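Side-chain contacts in quinoline 2-oxidoreductase small subunit (Pseudomonas putida, PDB 1T3Q), which probably relays electrons through two [2Fe-2S] clusters from the molybdenum cofactor towards FAD during oxidation of quinoline at its 2-position: residues D33-R36 against E37-L41; T57-D61 against G62-R66; C68-L71 against A72-E76; R143-Y147 against E148-D152. One frame throughout, in Å; residues are numbered along the deposited sequence.

Interaction 1 (D33-R36 against E37-L41); sequences DALR and EVVGL
Glu37 reaches back along helix 31-39 beside Asp33, one turn earlier. The two carboxylates do not bond; Asp33 OD2 and Glu37 OE1 stay 4.2 Å apart, with water between them. Water 2 donates to Asp33 OD1 and to Glu37 OE2. Water 1 lies 2.8 Å from both Asp33 OD2 and Glu37 OE1, and it accepts from Arg36 NE at 2.9 Å. It sits at the edge of the guanidinium, in its plane. The Arg36 chain is bent at CG-CD (chi3 48°), and this bend turns NE towards the water. Water 3 lies near the same guanidinium, in a weak bond with Arg36 NH2, and also within reach of Glu37 OE1. Other charges complete the setting: Asp33 pairs with Lys2 of the medium subunit, and Arg36 with Asp36 of the large subunit.

The backbone widens as the helix ends. Ala34 O takes both Val38 N, at 2.8 Å, and Val39 N, at 2.9 Å, the second being a pi-type bond. Leu35 O then accepts from Leu41 N at 2.8 Å, across a wider loop. Gly40 turns the chain here with a positive phi (87°). Val39 CB rests against Leu35 O at 3.4 Å, while the Leu35 side chain only grazes that of Val39.

The two acidic groups are thus separated by shared water and flanked by positive groups from this chain and a partner chain. This would be expected to soften their repulsion, at a place where all three subunits meet.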
loop_
_atom_site.group_PDB
_atom_site.type_symbol
_atom_site.label_atom_id
_atom_site.label_comp_id
_atom_site.label_asym_id
_atom_site.label_seq_id
_atom_site.Cartn_x
_atom_site.Cartn_y
_atom_site.Cartn_z
ATOM N N ASP A 33 -20.699 -6.532 -8.990
ATOM C CA ASP A 33 -19.677 -5.560 -9.390
ATOM C C ASP A 33 -19.958 -4.161 -8.824
ATOM O O ASP A 33 -19.037 -3.459 -8.412
ATOM C CB ASP A 33 -19.582 -5.469 -10.922
ATOM C CG ASP A 33 -18.680 -6.541 -11.531
ATOM O OD1 ASP A 33 -18.606 -6.617 -12.779
ATOM O OD2 ASP A 33 -18.042 -7.309 -10.774
ATOM N N ALA A 34 -21.224 -3.748 -8.807
ATOM C CA ALA A 34 -21.559 -2.422 -8.291
ATOM C C ALA A 34 -21.226 -2.311 -6.807
ATOM O O ALA A 34 -20.626 -1.325 -6.370
ATOM C CB ALA A 34 -23.035 -2.113 -8.530
ATOM N N LEU A 35 -21.617 -3.320 -6.032
ATOM C CA LEU A 35 -21.332 -3.315 -4.602
ATOM C C LEU A 35 -19.822 -3.233 -4.387
ATOM O O LEU A 35 -19.333 -2.422 -3.609
ATOM C CB LEU A 35 -21.875 -4.591 -3.941
ATOM C CG LEU A 35 -23.401 -4.704 -3.820
ATOM C CD1 LEU A 35 -23.793 -6.101 -3.372
ATOM C CD2 LEU A 35 -23.910 -3.657 -2.831
ATOM N N ARG A 36 -19.089 -4.071 -5.110
ATOM C CA ARG A 36 -17.640 -4.119 -4.981
ATOM C C ARG A 36 -16.894 -2.887 -5.472
ATOM O O ARG A 36 -16.111 -2.292 -4.731
ATOM C CB ARG A 36 -17.094 -5.344 -5.724
ATOM C CG ARG A 36 -17.596 -6.693 -5.211
ATOM C CD ARG A 36 -17.146 -7.810 -6.148
ATOM N NE ARG A 36 -15.724 -7.679 -6.462
ATOM C CZ ARG A 36 -14.737 -7.957 -5.614
ATOM N NH1 ARG A 36 -15.011 -8.399 -4.390
ATOM N NH2 ARG A 36 -13.475 -7.759 -5.977
ATOM N N GLU A 37 -17.145 -2.508 -6.723
ATOM C CA GLU A 37 -16.443 -1.397 -7.352
ATOM C C GLU A 37 -17.039 0.009 -7.240
ATOM O O GLU A 37 -16.300 0.993 -7.231
ATOM C CB GLU A 37 -16.200 -1.765 -8.824
ATOM C CG GLU A 37 -15.378 -3.052 -8.954
ATOM C CD GLU A 37 -15.394 -3.671 -10.346
ATOM O OE1 GLU A 37 -14.710 -4.701 -10.534
ATOM O OE2 GLU A 37 -16.087 -3.148 -11.246
ATOM N N VAL A 38 -18.356 0.122 -7.150
ATOM C CA VAL A 38 -18.957 1.446 -7.038
ATOM C C VAL A 38 -19.196 1.838 -5.581
ATOM O O VAL A 38 -18.845 2.941 -5.166
ATOM C CB VAL A 38 -20.286 1.533 -7.809
ATOM C CG1 VAL A 38 -20.908 2.921 -7.625
ATOM C CG2 VAL A 38 -20.041 1.267 -9.290
ATOM N N VAL A 39 -19.779 0.931 -4.806
ATOM C CA VAL A 39 -20.053 1.204 -3.400
ATOM C C VAL A 39 -18.805 0.975 -2.537
ATOM O O VAL A 39 -18.651 1.583 -1.477
ATOM C CB VAL A 39 -21.214 0.321 -2.882
ATOM C CG1 VAL A 39 -21.609 0.750 -1.477
ATOM C CG2 VAL A 39 -22.410 0.424 -3.824
ATOM N N GLY A 40 -17.915 0.099 -2.991
ATOM C CA GLY A 40 -16.694 -0.156 -2.248
ATOM C C GLY A 40 -16.787 -1.227 -1.174
ATOM O O GLY A 40 -16.005 -1.225 -0.233
ATOM N N LEU A 41 -17.745 -2.135 -1.306
ATOM C CA LEU A 41 -17.913 -3.215 -0.348
ATOM C C LEU A 41 -17.466 -4.494 -1.044
ATOM O O LEU A 41 -18.265 -5.189 -1.679
ATOM C CB LEU A 41 -19.383 -3.308 0.073
ATOM C CG LEU A 41 -19.920 -2.067 0.795
ATOM C CD1 LEU A 41 -21.428 -2.185 0.980
ATOM C CD2 LEU A 41 -19.216 -1.922 2.145
HETATM O O HOH W 1 -15.715 -6.964 -9.295
HETATM O O HOH W 2 -16.917 -4.520 -13.602
HETATM O O HOH W 3 -13.719 -5.389 -7.838
#

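Interaction 2 (T57-D61 against G62-R66)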
loop_
_atom_site.group_PDB
_atom_site.type_symbol
_atom_site.label_atom_id
_atom_site.label_comp_id
_atom_site.label_asym_id
_atom_site.label_seq_id
_atom_site.Cartn_x
_atom_site.Cartn_y
_atom_site.Cartn_z
ATOM N N THR A 57 -23.659 -14.530 -3.196
ATOM C CA THR A 57 -24.962 -14.535 -2.541
ATOM C C THR A 57 -25.081 -13.474 -1.457
ATOM O O THR A 57 -24.235 -13.383 -0.565
ATOM C CB THR A 57 -25.261 -15.924 -1.931
ATOM O OG1 THR A 57 -25.189 -16.920 -2.961
ATOM C CG2 THR A 57 -26.668 -15.952 -1.313
ATOM N N ILE A 58 -26.130 -12.658 -1.549
ATOM C CA ILE A 58 -26.391 -11.613 -0.563
ATOM C C ILE A 58 -27.877 -11.660 -0.230
ATOM O O ILE A 58 -28.623 -12.421 -0.832
ATOM C CB ILE A 58 -26.054 -10.208 -1.108
ATOM C CG1 ILE A 58 -26.888 -9.917 -2.358
ATOM C CG2 ILE A 58 -24.558 -10.104 -1.401
ATOM C CD1 ILE A 58 -26.685 -8.527 -2.924
ATOM N N LEU A 59 -28.310 -10.864 0.736
ATOM C CA LEU A 59 -29.728 -10.850 1.077
ATOM C C LEU A 59 -30.347 -9.563 0.553
ATOM O O LEU A 59 -29.838 -8.466 0.807
ATOM C CB LEU A 59 -29.935 -10.936 2.593
ATOM C CG LEU A 59 -29.388 -12.170 3.321
ATOM C CD1 LEU A 59 -29.695 -12.060 4.815
ATOM C CD2 LEU A 59 -30.012 -13.426 2.755
ATOM N N ILE A 60 -31.430 -9.707 -0.201
ATOM C CA ILE A 60 -32.154 -8.567 -0.739
ATOM C C ILE A 60 -33.560 -8.666 -0.151
ATOM O O ILE A 60 -34.298 -9.624 -0.413
ATOM C CB ILE A 60 -32.182 -8.597 -2.281
ATOM C CG1 ILE A 60 -30.749 -8.449 -2.812
ATOM C CG2 ILE A 60 -33.056 -7.467 -2.815
ATOM C CD1 ILE A 60 -30.638 -8.331 -4.319
ATOM N N ASP A 61 -33.904 -7.680 0.669
ATOM C CA ASP A 61 -35.189 -7.653 1.354
ATOM C C ASP A 61 -35.345 -8.945 2.143
ATOM O O ASP A 61 -36.409 -9.559 2.163
ATOM C CB ASP A 61 -36.334 -7.473 0.359
ATOM C CG ASP A 61 -36.242 -6.160 -0.386
ATOM O OD1 ASP A 61 -35.834 -5.155 0.235
ATOM O OD2 ASP A 61 -36.581 -6.125 -1.586
ATOM N N GLY A 62 -34.245 -9.357 2.770
ATOM C CA GLY A 62 -34.231 -10.559 3.583
ATOM C C GLY A 62 -34.088 -11.894 2.879
ATOM O O GLY A 62 -33.950 -12.922 3.541
ATOM N N ALA A 63 -34.098 -11.893 1.549
ATOM C CA ALA A 63 -34.000 -13.141 0.803
ATOM C C ALA A 63 -32.686 -13.308 0.045
ATOM O O ALA A 63 -32.221 -12.389 -0.622
ATOM C CB ALA A 63 -35.167 -13.250 -0.169
ATOM N N PRO A 64 -32.075 -14.496 0.137
ATOM C CA PRO A 64 -30.812 -14.706 -0.577
ATOM C C PRO A 64 -30.991 -14.689 -2.098
ATOM O O PRO A 64 -31.915 -15.301 -2.641
ATOM C CB PRO A 64 -30.334 -16.059 -0.044
ATOM C CG PRO A 64 -31.618 -16.760 0.307
ATOM C CD PRO A 64 -32.428 -15.669 0.957
ATOM N N MET A 65 -30.102 -13.970 -2.774
ATOM C CA MET A 65 -30.129 -13.857 -4.230
ATOM C C MET A 65 -28.711 -13.778 -4.777
ATOM O O MET A 65 -27.796 -13.334 -4.082
ATOM C CB MET A 65 -30.872 -12.588 -4.660
ATOM C CG MET A 65 -32.349 -12.576 -4.332
ATOM S SD MET A 65 -33.155 -11.090 -4.950
ATOM C CE MET A 65 -34.803 -11.293 -4.193
ATOM N N ARG A 66 -28.530 -14.201 -6.024
ATOM C CA ARG A 66 -27.216 -14.127 -6.659
ATOM C C ARG A 66 -27.043 -12.694 -7.147
ATOM O O ARG A 66 -27.783 -12.245 -8.025
ATOM C CB ARG A 66 -27.141 -15.077 -7.862
ATOM C CG ARG A 66 -27.404 -16.538 -7.557
ATOM C CD ARG A 66 -26.422 -17.118 -6.542
ATOM N NE ARG A 66 -26.314 -18.563 -6.716
ATOM C CZ ARG A 66 -26.298 -19.460 -5.735
ATOM N NH1 ARG A 66 -26.200 -20.748 -6.032
ATOM N NH2 ARG A 66 -26.391 -19.081 -4.465
#
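A two-residue beta hairpin joins strands 57-60 and 63-66 in the 2Fe-2S domain, closed by a type I' turn with Asp61 and Gly62 at its corners. Ile58 and Met65 form one hydrogen-bonded pair, Ile60 and Ala63 the other. The Met65 N to Ile58 O bond is 2.9 Å, and Ile60 N to Ala63 O is 2.8 Å.

The Met65 chain is extended and crosses Ile60 at about a right angle. Its SD lies 3.8 Å from both CB and CD1 of Ile60. On the other face Thr57 and Pro64 lie side by side, Thr57 CG2 being 3.9 Å from Pro64 CB. Thr57 OG1 stands beside its own backbone N (chi1 -57°), where Arg66 NH2 meets it at 2.9 Å in a weak bond. The hydroxyl also bonds Gly54 O. Arg66 touches the cluster and is held mainly by Gly139 O (NH1) and Gly51 O (NE). With a valine at Thr57, Gly54 O would probably lose a donor and Arg66 NH2 its weak tie, Arg66's other bonds remaining.

The face of Thr57, Leu59 and Pro64 packs on helix 111-124. Ile58 and Ile60 turn to helix 31-39. Strand 79-81 flanks strand 57-60, and strand 63-66 is outermost in this chain's sheet.

Interaction 3 (C68-L71 against A72-E76). With FES (Fe2/s2 (inorganic) cluster), chain H.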
loop_
_atom_site.group_PDB
_atom_site.type_symbol
_atom_site.label_atom_id
_atom_site.label_comp_id
_atom_site.label_asym_id
_atom_site.label_seq_id
_atom_site.Cartn_x
_atom_site.Cartn_y
_atom_site.Cartn_z
ATOM N N CYS A 68 -24.622 -11.579 -8.864
ATOM C CA CYS A 68 -24.020 -11.551 -10.197
ATOM C C CYS A 68 -25.115 -11.702 -11.255
ATOM O O CYS A 68 -24.896 -11.412 -12.435
ATOM C CB CYS A 68 -22.994 -12.676 -10.357
ATOM S SG CYS A 68 -23.679 -14.322 -10.480
ATOM N N LEU A 69 -26.289 -12.169 -10.827
ATOM C CA LEU A 69 -27.415 -12.340 -11.736
ATOM C C LEU A 69 -28.537 -11.344 -11.436
ATOM O O LEU A 69 -29.708 -11.589 -11.737
ATOM C CB LEU A 69 -27.951 -13.773 -11.674
ATOM C CG LEU A 69 -26.983 -14.877 -12.120
ATOM C CD1 LEU A 69 -27.767 -16.159 -12.295
ATOM C CD2 LEU A 69 -26.296 -14.504 -13.441
ATOM N N THR A 70 -28.161 -10.227 -10.827
ATOM C CA THR A 70 -29.091 -9.149 -10.511
ATOM C C THR A 70 -28.448 -7.894 -11.083
ATOM O O THR A 70 -27.292 -7.616 -10.790
ATOM C CB THR A 70 -29.259 -8.944 -8.983
ATOM O OG1 THR A 70 -29.758 -10.145 -8.378
ATOM C CG2 THR A 70 -30.236 -7.797 -8.710
ATOM N N LEU A 71 -29.163 -7.139 -11.914
ATOM C CA LEU A 71 -28.566 -5.919 -12.448
ATOM C C LEU A 71 -28.438 -4.948 -11.282
ATOM O O LEU A 71 -29.293 -4.921 -10.388
ATOM C CB LEU A 71 -29.450 -5.289 -13.538
ATOM C CG LEU A 71 -29.771 -6.082 -14.812
ATOM C CD1 LEU A 71 -30.620 -5.217 -15.736
ATOM C CD2 LEU A 71 -28.483 -6.487 -15.524
ATOM N N ALA A 72 -27.377 -4.152 -11.277
ATOM C CA ALA A 72 -27.199 -3.188 -10.207
ATOM C C ALA A 72 -28.412 -2.260 -10.183
ATOM O O ALA A 72 -28.875 -1.865 -9.114
ATOM C CB ALA A 72 -25.914 -2.382 -10.425
ATOM N N VAL A 73 -28.939 -1.919 -11.358
ATOM C CA VAL A 73 -30.100 -1.035 -11.405
ATOM C C VAL A 73 -31.353 -1.676 -10.804
ATOM O O VAL A 73 -32.303 -0.978 -10.457
ATOM C CB VAL A 73 -30.411 -0.540 -12.848
ATOM C CG1 VAL A 73 -29.262 0.307 -13.358
ATOM C CG2 VAL A 73 -30.680 -1.712 -13.779
ATOM N N GLN A 74 -31.356 -2.999 -10.661
ATOM C CA GLN A 74 -32.511 -3.674 -10.075
ATOM C C GLN A 74 -32.481 -3.619 -8.552
ATOM O O GLN A 74 -33.344 -4.186 -7.886
ATOM C CB GLN A 74 -32.591 -5.125 -10.553
ATOM C CG GLN A 74 -32.957 -5.236 -12.027
ATOM C CD GLN A 74 -32.968 -6.659 -12.535
ATOM O OE1 GLN A 74 -31.984 -7.381 -12.407
ATOM N NE2 GLN A 74 -34.082 -7.069 -13.126
ATOM N N ALA A 75 -31.495 -2.919 -8.000
ATOM C CA ALA A 75 -31.393 -2.791 -6.550
ATOM C C ALA A 75 -32.273 -1.637 -6.078
ATOM O O ALA A 75 -32.499 -1.464 -4.879
ATOM C CB ALA A 75 -29.948 -2.539 -6.142
ATOM N N GLU A 76 -32.763 -0.850 -7.033
ATOM C CA GLU A 76 -33.606 0.297 -6.723
ATOM C C GLU A 76 -34.743 -0.063 -5.779
ATOM O O GLU A 76 -35.503 -1.000 -6.030
ATOM C CB GLU A 76 -34.188 0.896 -8.008
ATOM C CG GLU A 76 -35.183 2.040 -7.768
ATOM C CD GLU A 76 -34.511 3.312 -7.265
ATOM O OE1 GLU A 76 -35.196 4.140 -6.629
ATOM O OE2 GLU A 76 -33.300 3.490 -7.518
HETATM FE FE1 FES H . -20.989 -17.495 -8.784
HETATM FE FE2 FES H . -22.639 -15.343 -8.541
HETATM S S1 FES H . -23.247 -17.384 -8.315
HETATM S S2 FES H . -20.372 -15.356 -8.890
HETATM O O HOH W 4 -31.929 -10.122 -12.724
#
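Gln74 OE1 is gripped from two directions. Leu71 N donates to it at 2.9 Å with a fairly straight bond (162°), in the amide plane and on a lone pair. Water 4 lies 2.8 Å from Gln74 OE1 and from Leu69 O and bridges them. Gln74 gets there with CG beside its own backbone N (chi1 -70°) and an extended chain, which carries the amide back towards Leu71. The amide is held at its other end too, since Gln74 NE2 bonds Asp52 of the medium subunit.

The backbone answers in the reverse sense. Gln74 N donates to Leu71 O at 2.8 Å, from well above the carbonyl plane. Leu71 and Gln74 are therefore tied by two bonds, one through a side chain. Leu71 CB and CG both pack 3.5 Å from Gln74 OE1. Leu71 also lies alongside Val73, pointing the same way, with CB 3.8 Å from Val73 CG2. Thr70 crosses Gln74 obliquely, CG2 to CB 4.0 Å, while its hydroxyl turns back to Arg66 O. A leucine in place of Gln74 would probably leave Leu71 N without its acceptor and Asp52 of the medium subunit without this amide partner.

Leu71 precedes the short 3-10 segment 72-75, and the bond from its N to the Gln74 side chain resembles one half of a capping box. Just upstream, Cys68 SG binds iron FE2 at 2.4 Å, together with Cys56, and Leu69 touches FAD. This is the last cysteine loop of a ferredoxin-like [2Fe-2S] domain.

Interaction 4 (R143-Y147 against E148-D152); sequences RCTGY and ETIID. With FES (Fe2/s2 (inorganic) cluster), chain G; MCN (pterin cytosine dinucleotide), chain N.
Tyr147 O starts helix 148-154 by accepting from two amides, Ile150 N at 3.0 Å and Ile151 N at 3.2 Å. The Ile151 bond runs nearly along the carbonyl direction, whereas Ile150 N comes from above its plane. Tyr147 holds the N-cap position. It and Gly146 both have positive phi (66° and 83°), which swings the chain from the cluster loop into the helix.

Thr145 and Thr149 are joined by water rather than directly. Water 5 donates to Thr145 O and to Thr149 OG1. Water 6 lies 2.7 Å from Thr145 OG1 and donates to Thr149 OG1. The hydroxyl of Thr149 is also bonded to His103 O. Thr145 OG1 sits between its backbone N and carbonyl carbon (chi1 74°), and there Ile150 CD1 meets it at 3.7 Å, the two side chains at about a right angle. Tyr147 CB points away from the helix, its ring comes only loosely near Ile150 CD1, and its OH bonds Cys142 N and Pro714 O of the large subunit. Glu148 forms a salt bridge with Arg680 of that subunit.

At the other end of the loop Cys144 SG binds iron FE1 at 2.4 Å, with Cys107 on the same iron, and lies 3.3 Å from N2' of the pterin. A cysteine loop running into a helix beside the cofactor belongs to the helical [2Fe-2S] domain of molybdenum hydroxylases.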
loop_
_atom_site.group_PDB
_atom_site.type_symbol
_atom_site.label_atom_id
_atom_site.label_comp_id
_atom_site.label_asym_id
_atom_site.label_seq_id
_atom_site.Cartn_x
_atom_site.Cartn_y
_atom_site.Cartn_z
ATOM N N ARG A 143 -14.424 -25.152 -2.174
ATOM C CA ARG A 143 -13.397 -26.045 -2.701
ATOM C C ARG A 143 -12.354 -26.438 -1.656
ATOM O O ARG A 143 -11.527 -27.320 -1.902
ATOM C CB ARG A 143 -12.697 -25.362 -3.883
ATOM C CG ARG A 143 -11.719 -26.238 -4.651
ATOM C CD ARG A 143 -12.399 -27.491 -5.166
ATOM N NE ARG A 143 -11.868 -27.906 -6.465
ATOM C CZ ARG A 143 -12.247 -29.005 -7.109
ATOM N NH1 ARG A 143 -11.722 -29.295 -8.291
ATOM N NH2 ARG A 143 -13.144 -29.824 -6.571
ATOM N N CYS A 144 -12.406 -25.796 -0.491
ATOM C CA CYS A 144 -11.429 -26.029 0.574
ATOM C C CYS A 144 -11.752 -26.958 1.730
ATOM O O CYS A 144 -10.928 -27.787 2.117
ATOM C CB CYS A 144 -11.047 -24.704 1.250
ATOM S SG CYS A 144 -10.265 -23.452 0.256
ATOM N N THR A 145 -12.944 -26.785 2.293
ATOM C CA THR A 145 -13.339 -27.480 3.519
ATOM C C THR A 145 -13.957 -28.861 3.563
ATOM O O THR A 145 -13.866 -29.533 4.596
ATOM C CB THR A 145 -14.277 -26.562 4.344
ATOM O OG1 THR A 145 -15.563 -26.512 3.721
ATOM C CG2 THR A 145 -13.721 -25.160 4.413
ATOM N N GLY A 146 -14.594 -29.299 2.488
ATOM C CA GLY A 146 -15.237 -30.598 2.534
ATOM C C GLY A 146 -16.615 -30.484 3.181
ATOM O O GLY A 146 -17.261 -31.489 3.463
ATOM N N TYR A 147 -17.037 -29.250 3.446
ATOM C CA TYR A 147 -18.362 -28.931 4.001
ATOM C C TYR A 147 -18.771 -29.361 5.405
ATOM O O TYR A 147 -19.591 -28.684 6.027
ATOM C CB TYR A 147 -19.454 -29.441 3.064
ATOM C CG TYR A 147 -19.381 -28.903 1.658
ATOM C CD1 TYR A 147 -19.697 -27.577 1.380
ATOM C CD2 TYR A 147 -19.010 -29.731 0.603
ATOM C CE1 TYR A 147 -19.649 -27.084 0.072
ATOM C CE2 TYR A 147 -18.958 -29.252 -0.704
ATOM C CZ TYR A 147 -19.280 -27.934 -0.962
ATOM O OH TYR A 147 -19.255 -27.475 -2.257
ATOM N N GLU A 148 -18.241 -30.471 5.907
ATOM C CA GLU A 148 -18.675 -30.936 7.221
ATOM C C GLU A 148 -18.650 -29.895 8.334
ATOM O O GLU A 148 -19.613 -29.780 9.095
ATOM C CB GLU A 148 -17.884 -32.169 7.670
ATOM C CG GLU A 148 -18.389 -32.703 9.011
ATOM C CD GLU A 148 -17.776 -34.024 9.414
ATOM O OE1 GLU A 148 -17.998 -34.441 10.572
ATOM O OE2 GLU A 148 -17.084 -34.648 8.582
ATOM N N THR A 149 -17.573 -29.120 8.423
ATOM C CA THR A 149 -17.472 -28.129 9.482
ATOM C C THR A 149 -18.412 -26.935 9.317
ATOM O O THR A 149 -18.706 -26.242 10.288
ATOM C CB THR A 149 -16.015 -27.640 9.651
ATOM O OG1 THR A 149 -15.481 -27.251 8.379
ATOM C CG2 THR A 149 -15.154 -28.757 10.242
ATOM N N ILE A 150 -18.867 -26.683 8.093
ATOM C CA ILE A 150 -19.810 -25.594 7.861
ATOM C C ILE A 150 -21.159 -26.070 8.411
ATOM O O ILE A 150 -21.910 -25.292 9.017
ATOM C CB ILE A 150 -19.944 -25.267 6.351
ATOM C CG1 ILE A 150 -18.652 -24.623 5.846
ATOM C CG2 ILE A 150 -21.120 -24.327 6.117
ATOM C CD1 ILE A 150 -18.607 -24.419 4.337
ATOM N N ILE A 151 -21.454 -27.354 8.210
ATOM C CA ILE A 151 -22.702 -27.931 8.710
ATOM C C ILE A 151 -22.628 -27.883 10.239
ATOM O O ILE A 151 -23.607 -27.545 10.912
ATOM C CB ILE A 151 -22.882 -29.401 8.254
ATOM C CG1 ILE A 151 -22.768 -29.504 6.730
ATOM C CG2 ILE A 151 -24.242 -29.936 8.707
ATOM C CD1 ILE A 151 -23.773 -28.669 5.957
ATOM N N ASP A 152 -21.458 -28.212 10.779
ATOM C CA ASP A 152 -21.245 -28.188 12.226
ATOM C C ASP A 152 -21.495 -26.785 12.778
ATOM O O ASP A 152 -22.169 -26.617 13.794
ATOM C CB ASP A 152 -19.802 -28.570 12.577
ATOM C CG ASP A 152 -19.466 -30.011 12.245
ATOM O OD1 ASP A 152 -18.260 -30.340 12.275
ATOM O OD2 ASP A 152 -20.383 -30.814 11.970
HETATM FE FE1 FES G . -12.053 -21.780 0.272
HETATM FE FE2 FES G . -14.644 -22.299 0.865
HETATM S S1 FES G . -13.111 -21.739 2.321
HETATM S S2 FES G . -13.697 -22.137 -1.138
HETATM N N1 MCN N . -0.177 -28.792 9.170
HETATM C C2 MCN N . -0.093 -28.940 10.593
HETATM N N3 MCN N . 0.762 -29.959 10.986
HETATM C C4 MCN N . 1.491 -30.800 10.153
HETATM C C5 MCN N . 1.355 -30.610 8.704
HETATM C C6 MCN N . 0.535 -29.617 8.223
HETATM O O2 MCN N . -0.744 -28.239 11.335
HETATM N N4 MCN N . 2.280 -31.734 10.640
HETATM C "C1'" MCN N . -1.106 -27.618 8.683
HETATM C C2D MCN N . -0.265 -26.306 8.334
HETATM O "O2'" MCN N . -1.048 -25.105 8.667
HETATM C "C3'" MCN N . 0.043 -26.475 6.861
HETATM C C4D MCN N . -1.194 -27.119 6.281
HETATM O O4D MCN N . -1.802 -27.892 7.433
HETATM O "O3'" MCN N . 0.306 -25.162 6.254
HETATM C "C5'" MCN N . -0.981 -27.930 4.971
HETATM O "O5'" MCN N . 0.078 -28.813 5.243
HETATM P PA MCN N . 1.407 -28.918 4.397
HETATM O O1A MCN N . 2.495 -28.367 5.266
HETATM O O2A MCN N . 1.427 -30.358 3.914
HETATM O O3A MCN N . 1.363 -28.122 2.978
HETATM P PB MCN N . 1.470 -26.560 2.643
HETATM O O1B MCN N . 2.692 -26.379 1.803
HETATM O O2B MCN N . 1.351 -25.725 3.884
HETATM O O3B MCN N . 0.150 -26.278 1.776
HETATM C C10 MCN N . 0.111 -26.576 0.403
HETATM C "C9'" MCN N . -0.730 -27.804 0.278
HETATM C "C8'" MCN N . -0.827 -28.061 -1.244
HETATM S "S8'" MCN N . 0.726 -28.409 -2.059
HETATM C "C7'" MCN N . -1.946 -28.073 -1.972
HETATM S "S7'" MCN N . -2.034 -28.353 -3.733
HETATM C "C6'" MCN N . -3.292 -27.739 -1.244
HETATM C C7 MCN N . -3.213 -28.093 0.217
HETATM O "O9'" MCN N . -2.091 -27.482 0.833
HETATM N "N5'" MCN N . -3.605 -26.298 -1.617
HETATM C C4A MCN N . -4.603 -25.805 -0.686
HETATM N "N8'" MCN N . -4.446 -27.626 0.936
HETATM C C4B MCN N . -5.062 -26.418 0.495
HETATM N "N1'" MCN N . -6.040 -25.898 1.380
HETATM C "C2'" MCN N . -6.556 -24.700 1.016
HETATM N "N2'" MCN N . -7.502 -24.168 1.819
HETATM N "N3'" MCN N . -6.147 -24.009 -0.107
HETATM C "C4'" MCN N . -5.148 -24.467 -1.044
HETATM O "O4'" MCN N . -4.846 -23.800 -2.004
HETATM O O HOH W 5 -13.652 -29.034 7.335
HETATM O O HOH W 6 -16.731 -27.209 6.010
#

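The four contacts follow one another along the chain. Interactions 1, 2 and 3 belong to the ferredoxin-like part and interaction 4 to the helical [2Fe-2S] part. Helix 31-39 ties the first three together: Leu35 CD1 packs on Ile58 CD1 of interaction 2 at 3.8 Å, and Ala34 CB on Ala72 CB of interaction 3 at 3.5 Å. Interactions 2 and 3 adjoin in sequence, their centres about 11 Å apart. Interaction 4 lies across the chain's centre from interactions 1 and 3, its centre about 30 Å from that of interaction 3. One end thus meets FAD and the other the pterin, consistent with electron transfer through the clusters between them.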